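Putative alpha-ketoglutarate-dependent taurine dioxygenase (Burkholderia xenovorans, PDB 5HSX) probably acts as an iron-dependent dioxygenase that uses 2-oxoglutarate as co-substrate, as in other enzymes of the TfdA family. Local coordinates at residues G90-E93 against G94-E97; K161-A164 against P165-S168; W266-R269 against A270-H273. One frame throughout, in Å; residues are numbered along the deposited sequence.

Contact 1: G90-E93 against G94-E97; sequences GHVE and GHPE
V92 and H95 meet across a sharp reversal of the chain, and the tight part of the contact is the backbone between them. H95 N donates to V92 O at 3.0 Å in a fairly straight bond (155° at the hydrogen), the donor being tilted out of the carbonyl plane. The side chains follow: V92 CG1 lies 4.1 Å from H95 CD2, at the edge of the imidazole and near its plane. With CG turned opposite the carbonyl carbon (chi1 -57°), the H95 ring also carries CD2 to 3.4 Å from E93 O, which it meets obliquely. Beyond the loop, the ring makes an edge-to-face pair with H69 of helix 69-77, and V92 rests on the same residue. A branched aliphatic and a flat aromatic group thus suit the side of the turn that leans on the helix.

The other side is looser and wetter. Below the turn the two arms are joined through water 1, which accepts from V92 N at 2.9 Å and can donate to H95 O at 2.7 Å. E93 is exposed; its chain bends back at chi2, which brings OE2 into the plane of the H91 imidazole, 3.5 Å from H91 NE2, and a charged residue is at ease there. P96, also exposed, restricts the backbone where the chain leaves the turn. G94 has the positive phi, 81°, required at the third position; lacking a CB, it has nothing to collide with E93 O.

V92 to H95 is therefore a type II beta turn, with glycine in its classic third place, set at the surface in the loop between helix 69-77 and strand 99-101.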
loop_
_atom_site.group_PDB
_atom_site.type_symbol
_atom_site.label_atom_id
_atom_site.label_comp_id
_atom_site.label_asym_id
_atom_site.label_seq_id
_atom_site.Cartn_x
_atom_site.Cartn_y
_atom_site.Cartn_z
ATOM N N GLY B 90 26.413 -3.105 7.176
ATOM C CA GLY B 90 25.643 -2.485 8.237
ATOM C C GLY B 90 26.369 -2.323 9.549
ATOM O O GLY B 90 25.730 -1.990 10.549
ATOM N N HIS B 91 27.687 -2.523 9.573
ATOM C CA HIS B 91 28.426 -2.554 10.828
ATOM C C HIS B 91 28.395 -1.190 11.511
ATOM O O HIS B 91 28.607 -0.152 10.876
ATOM C CB HIS B 91 29.872 -2.990 10.580
ATOM C CG HIS B 91 30.700 -3.067 11.825
ATOM N ND1 HIS B 91 30.448 -3.975 12.831
ATOM C CD2 HIS B 91 31.771 -2.344 12.228
ATOM C CE1 HIS B 91 31.330 -3.808 13.801
ATOM N NE2 HIS B 91 32.145 -2.827 13.459
ATOM N N VAL B 92 28.116 -1.196 12.809
ATOM C CA VAL B 92 28.175 -0.004 13.644
ATOM C C VAL B 92 29.269 -0.241 14.668
ATOM O O VAL B 92 29.186 -1.192 15.455
ATOM C CB VAL B 92 26.832 0.283 14.335
ATOM C CG1 VAL B 92 26.971 1.476 15.279
ATOM C CG2 VAL B 92 25.718 0.499 13.309
ATOM N N GLU B 93 30.295 0.613 14.657
ATOM C CA GLU B 93 31.447 0.425 15.533
ATOM C C GLU B 93 31.022 0.367 16.995
ATOM O O GLU B 93 30.271 1.223 17.471
ATOM C CB GLU B 93 32.461 1.557 15.330
ATOM C CG GLU B 93 33.267 1.459 14.043
ATOM C CD GLU B 93 34.428 0.481 14.143
ATOM O OE1 GLU B 93 35.146 0.504 15.166
ATOM O OE2 GLU B 93 34.624 -0.312 13.197
ATOM N N GLY B 94 31.509 -0.652 17.707
ATOM C CA GLY B 94 31.214 -0.829 19.116
ATOM C C GLY B 94 29.882 -1.479 19.436
ATOM O O GLY B 94 29.592 -1.695 20.619
ATOM N N HIS B 95 29.067 -1.807 18.434
ATOM C CA HIS B 95 27.716 -2.333 18.655
ATOM C C HIS B 95 27.430 -3.431 17.645
ATOM O O HIS B 95 26.779 -3.204 16.616
ATOM C CB HIS B 95 26.670 -1.218 18.569
ATOM C CG HIS B 95 26.918 -0.094 19.528
ATOM N ND1 HIS B 95 26.669 -0.201 20.879
ATOM C CD2 HIS B 95 27.413 1.152 19.334
ATOM C CE1 HIS B 95 26.993 0.931 21.476
ATOM N NE2 HIS B 95 27.446 1.770 20.562
ATOM N N PRO B 96 27.889 -4.654 17.917
ATOM C CA PRO B 96 27.659 -5.751 16.963
ATOM C C PRO B 96 26.194 -6.093 16.785
ATOM O O PRO B 96 25.848 -6.766 15.806
ATOM C CB PRO B 96 28.437 -6.923 17.579
ATOM C CG PRO B 96 28.474 -6.609 19.044
ATOM C CD PRO B 96 28.582 -5.113 19.137
ATOM N N GLU B 97 25.320 -5.642 17.685
ATOM C CA GLU B 97 23.898 -5.950 17.598
ATOM C C GLU B 97 23.137 -5.002 16.693
ATOM O O GLU B 97 21.981 -5.283 16.366
ATOM C CB GLU B 97 23.239 -5.895 18.981
ATOM C CG GLU B 97 23.999 -6.600 20.083
ATOM C CD GLU B 97 25.019 -5.701 20.758
ATOM O OE1 GLU B 97 25.499 -6.090 21.840
ATOM O OE2 GLU B 97 25.343 -4.617 20.210
HETATM O O HOH W 1 27.368 -3.699 13.991
#

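Contact 2: K161-A164 against P165-S168; sequences KLSA and PLRS
R167 reaches back past A164 to the carbonyl of L162, and this polar side-chain contact joins the helix to the residues leading into it. R167 NH1 donates to L162 O at 2.9 Å, rather bent at the hydrogen (137°) and with the acceptor tilted from the guanidinium plane. The bend at chi3 (-47°) folds the arginine along its own helix, laying one guanidinium face over A164 CA, 3.5 Å above the plane. Arginine suits the place, being long enough to reach back and ending in several N-H groups. The small A164 lets the guanidinium lie close over its backbone.

The backbone bonds are those of a helix beginning. R167 N donates to S163 O at 2.9 Å and S168 N to A164 O at 3.0 Å. S163 occupies the N-cap position, a place where serine is common, and P165 suits the first turn, where its missing N-H costs no helical bond.

Apolar contacts complete the turn. L162 CB touches L166 CB at 4.1 Å and the methylene R167 CG at 3.6 Å, making use of the arginine's aliphatic stem. A164 CB presses tightly on the proline ring, 3.5 Å from P165 CD. A separate van der Waals contact involves a polar atom: at the exposed edge, S163 OG lies against P165 CD and L166 CD2.

These residues make up the short link after helix 155-161 and the first turn of helix 164-171, near the surface. The inner side rests on helix 233-247, where L162 meets L243 and H246, and L166 meets L242.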
loop_
_atom_site.group_PDB
_atom_site.type_symbol
_atom_site.label_atom_id
_atom_site.label_comp_id
_atom_site.label_asym_id
_atom_site.label_seq_id
_atom_site.Cartn_x
_atom_site.Cartn_y
_atom_site.Cartn_z
ATOM N N LYS B 161 -7.147 -16.898 4.238
ATOM C CA LYS B 161 -7.992 -16.477 3.127
ATOM C C LYS B 161 -7.815 -17.330 1.876
ATOM O O LYS B 161 -8.611 -17.195 0.945
ATOM C CB LYS B 161 -7.719 -15.010 2.779
ATOM N N LEU B 162 -6.796 -18.185 1.815
ATOM C CA LEU B 162 -6.786 -19.214 0.782
ATOM C C LEU B 162 -8.025 -20.077 0.955
ATOM O O LEU B 162 -8.506 -20.275 2.072
ATOM C CB LEU B 162 -5.536 -20.096 0.894
ATOM C CG LEU B 162 -4.167 -19.437 0.690
ATOM C CD1 LEU B 162 -3.082 -20.477 0.998
ATOM C CD2 LEU B 162 -4.041 -18.931 -0.734
ATOM N N SER B 163 -8.555 -20.583 -0.156
ATOM C CA SER B 163 -9.655 -21.532 -0.046
ATOM C C SER B 163 -9.189 -22.800 0.666
ATOM O O SER B 163 -7.993 -23.121 0.712
ATOM C CB SER B 163 -10.207 -21.893 -1.425
ATOM O OG SER B 163 -9.244 -22.592 -2.209
ATOM N N ALA B 164 -10.156 -23.550 1.198
ATOM C CA ALA B 164 -9.805 -24.769 1.929
ATOM C C ALA B 164 -8.981 -25.752 1.095
ATOM O O ALA B 164 -8.002 -26.303 1.635
ATOM C CB ALA B 164 -11.077 -25.443 2.469
ATOM N N PRO B 165 -9.297 -26.026 -0.175
ATOM C CA PRO B 165 -8.436 -26.948 -0.924
ATOM C C PRO B 165 -7.034 -26.413 -1.114
ATOM O O PRO B 165 -6.073 -27.189 -1.047
ATOM C CB PRO B 165 -9.184 -27.122 -2.254
ATOM C CG PRO B 165 -10.631 -26.757 -1.913
ATOM C CD PRO B 165 -10.472 -25.624 -0.973
ATOM N N LEU B 166 -6.881 -25.101 -1.321
ATOM C CA LEU B 166 -5.537 -24.542 -1.442
ATOM C C LEU B 166 -4.775 -24.643 -0.122
ATOM O O LEU B 166 -3.577 -24.965 -0.114
ATOM C CB LEU B 166 -5.600 -23.090 -1.925
ATOM C CG LEU B 166 -5.400 -22.918 -3.435
ATOM C CD1 LEU B 166 -3.989 -23.349 -3.866
ATOM C CD2 LEU B 166 -6.469 -23.708 -4.180
ATOM N N ARG B 167 -5.444 -24.376 1.005
ATOM C CA ARG B 167 -4.775 -24.503 2.305
ATOM C C ARG B 167 -4.257 -25.922 2.527
ATOM O O ARG B 167 -3.094 -26.122 2.906
ATOM C CB ARG B 167 -5.726 -24.108 3.445
ATOM C CG ARG B 167 -6.109 -22.618 3.455
ATOM C CD ARG B 167 -6.834 -22.183 4.728
ATOM N NE ARG B 167 -7.926 -23.057 5.165
ATOM C CZ ARG B 167 -9.220 -22.835 4.942
ATOM N NH1 ARG B 167 -9.617 -21.776 4.235
ATOM N NH2 ARG B 167 -10.127 -23.680 5.426
ATOM N N SER B 168 -5.114 -26.926 2.310
ATOM C CA SER B 168 -4.686 -28.314 2.477
ATOM C C SER B 168 -3.533 -28.654 1.547
ATOM O O SER B 168 -2.625 -29.413 1.916
ATOM C CB SER B 168 -5.857 -29.265 2.228
ATOM O OG SER B 168 -6.729 -29.277 3.330
HETATM O O HOH W 2 -9.280 -28.506 3.816
#

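Contact 3: W266-R269 against A270-H273. With NA (sodium ion), chain M.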
loop_
_atom_site.group_PDB
_atom_site.type_symbol
_atom_site.label_atom_id
_atom_site.label_comp_id
_atom_site.label_asym_id
_atom_site.label_seq_id
_atom_site.Cartn_x
_atom_site.Cartn_y
_atom_site.Cartn_z
ATOM N N TRP B 266 8.372 -5.846 14.487
ATOM C CA TRP B 266 7.514 -6.774 13.761
ATOM C C TRP B 266 7.911 -8.225 13.987
ATOM O O TRP B 266 9.069 -8.543 14.276
ATOM C CB TRP B 266 7.480 -6.489 12.252
ATOM C CG TRP B 266 8.757 -6.681 11.480
ATOM C CD1 TRP B 266 9.149 -7.806 10.812
ATOM C CD2 TRP B 266 9.758 -5.689 11.220
ATOM N NE1 TRP B 266 10.352 -7.584 10.179
ATOM C CE2 TRP B 266 10.744 -6.292 10.409
ATOM C CE3 TRP B 266 9.925 -4.357 11.607
ATOM C CZ2 TRP B 266 11.885 -5.604 9.974
ATOM C CZ3 TRP B 266 11.058 -3.670 11.166
ATOM C CH2 TRP B 266 12.025 -4.303 10.368
ATOM N N ASP B 267 6.910 -9.092 13.844
ATOM C CA ASP B 267 7.034 -10.535 14.052
ATOM C C ASP B 267 7.276 -11.171 12.686
ATOM O O ASP B 267 6.347 -11.328 11.890
ATOM C CB ASP B 267 5.772 -11.086 14.718
ATOM C CG ASP B 267 5.878 -12.571 15.050
ATOM O OD1 ASP B 267 6.816 -13.237 14.561
ATOM O OD2 ASP B 267 5.005 -13.075 15.785
ATOM N N ASN B 268 8.532 -11.546 12.421
ATOM C CA ASN B 268 8.915 -12.170 11.156
ATOM C C ASN B 268 8.311 -13.550 10.953
ATOM O O ASN B 268 8.391 -14.086 9.844
ATOM C CB ASN B 268 10.428 -12.311 11.073
ATOM C CG ASN B 268 11.114 -11.021 10.780
ATOM O OD1 ASN B 268 10.797 -10.343 9.796
ATOM N ND2 ASN B 268 12.075 -10.662 11.628
ATOM N N ARG B 269 7.758 -14.167 11.984
ATOM C CA ARG B 269 7.126 -15.453 11.768
ATOM C C ARG B 269 5.748 -15.326 11.142
ATOM O O ARG B 269 5.195 -16.338 10.693
ATOM C CB ARG B 269 7.049 -16.206 13.097
ATOM C CG ARG B 269 8.414 -16.275 13.771
ATOM C CD ARG B 269 8.305 -16.648 15.222
ATOM N NE ARG B 269 7.575 -15.637 15.972
ATOM C CZ ARG B 269 7.442 -15.646 17.297
ATOM N NH1 ARG B 269 8.013 -16.603 18.023
ATOM N NH2 ARG B 269 6.743 -14.693 17.895
ATOM N N ALA B 270 5.193 -14.108 11.081
ATOM C CA ALA B 270 3.840 -13.890 10.592
ATOM C C ALA B 270 3.742 -12.766 9.570
ATOM O O ALA B 270 2.624 -12.384 9.210
ATOM C CB ALA B 270 2.890 -13.590 11.757
ATOM N N THR B 271 4.865 -12.220 9.098
ATOM C CA THR B 271 4.812 -11.072 8.199
ATOM C C THR B 271 5.847 -11.213 7.102
ATOM O O THR B 271 6.856 -11.913 7.241
ATOM C CB THR B 271 5.073 -9.726 8.913
ATOM O OG1 THR B 271 6.389 -9.732 9.502
ATOM C CG2 THR B 271 4.016 -9.452 9.988
ATOM N N ALA B 272 5.587 -10.510 6.007
ATOM C CA ALA B 272 6.634 -10.049 5.110
ATOM C C ALA B 272 6.529 -8.535 5.034
ATOM O O ALA B 272 5.515 -7.948 5.427
ATOM C CB ALA B 272 6.520 -10.664 3.705
ATOM N N HIS B 273 7.591 -7.890 4.548
ATOM C CA HIS B 273 7.575 -6.441 4.488
ATOM C C HIS B 273 8.250 -5.972 3.212
ATOM O O HIS B 273 8.900 -6.736 2.495
ATOM C CB HIS B 273 8.230 -5.800 5.724
ATOM C CG HIS B 273 9.664 -6.178 5.922
ATOM N ND1 HIS B 273 10.046 -7.339 6.565
ATOM C CD2 HIS B 273 10.808 -5.543 5.581
ATOM C CE1 HIS B 273 11.365 -7.406 6.597
ATOM N NE2 HIS B 273 11.852 -6.330 6.006
HETATM NA NA NA M . 13.860 -6.870 5.173
HETATM O O HOH W 3 8.969 -9.835 7.850
HETATM O O HOH W 4 13.892 -4.590 4.387
HETATM O O HOH W 5 14.709 -6.098 7.102
#
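H273 packs its imidazole against W266, two rings inclined at 55° in neither a stack nor an edge-to-face pair. From CB, directed toward 266-269, chi1 near 60° sets CG between the backbone N and carbonyl carbon and over one face of the indole, offset toward its rim. H273 ND1 comes next: it lies 3.6 Å from W266 NE1. The same H273 ND1 donates to water 3. CE1 lies 3.7 Å from W266 NE1, CD2 is on the metal side of the ring, and NE2, at the tip, binds the sodium ion at 2.2 Å. Histidine suits the place because one nitrogen can donate while the other coordinates.

Water 3 probably fixes the imidazole's rotation from the second shell: it donates to N268 OD1 at 2.7 Å and to T271 OG1 at 3.1 Å. T271 OG1 in turn donates to D267 O at 2.9 Å; A270 N reaches that oxygen from the opposite face at 3.1 Å, closing a type I turn. D267 OD1 accepts from R269 N, an Asx turn, and R269 grips the carboxylate side-on through NE and NH2. H210 binds D267 OD2 and E212 pairs with R269, while N268 ND2 is held by S136.

H123, D125, N323 O at the C terminus and waters 4 and 5 complete the sodium site. H123, D125 and H273 match the HxD...H facial triad that holds iron(II) in TfdA-family dioxygenases, so sodium probably occupies the iron position.

Overall arrangement
The three contacts come in series along the chain; none nests within or crosses another. Contact 1 reverses the loop that leads from helix 69-77 to strand 99-101, an outermost strand of the seven-stranded sheet. Contact 2 follows, turning helix 155-161 into helix 164-171 on the opposite side of the chain's centre, its centre about 43 Å from that of contact 1. Contact 3 comes last and lies deep inside, passing the chain from strand 263-267 of the large sheet to strand 271-274 of the four-stranded sheet. Its nearest atoms are about 12 Å from each of the others, so a surface turn and a surface helix start lie on opposite sides of the buried, metal-bearing turn.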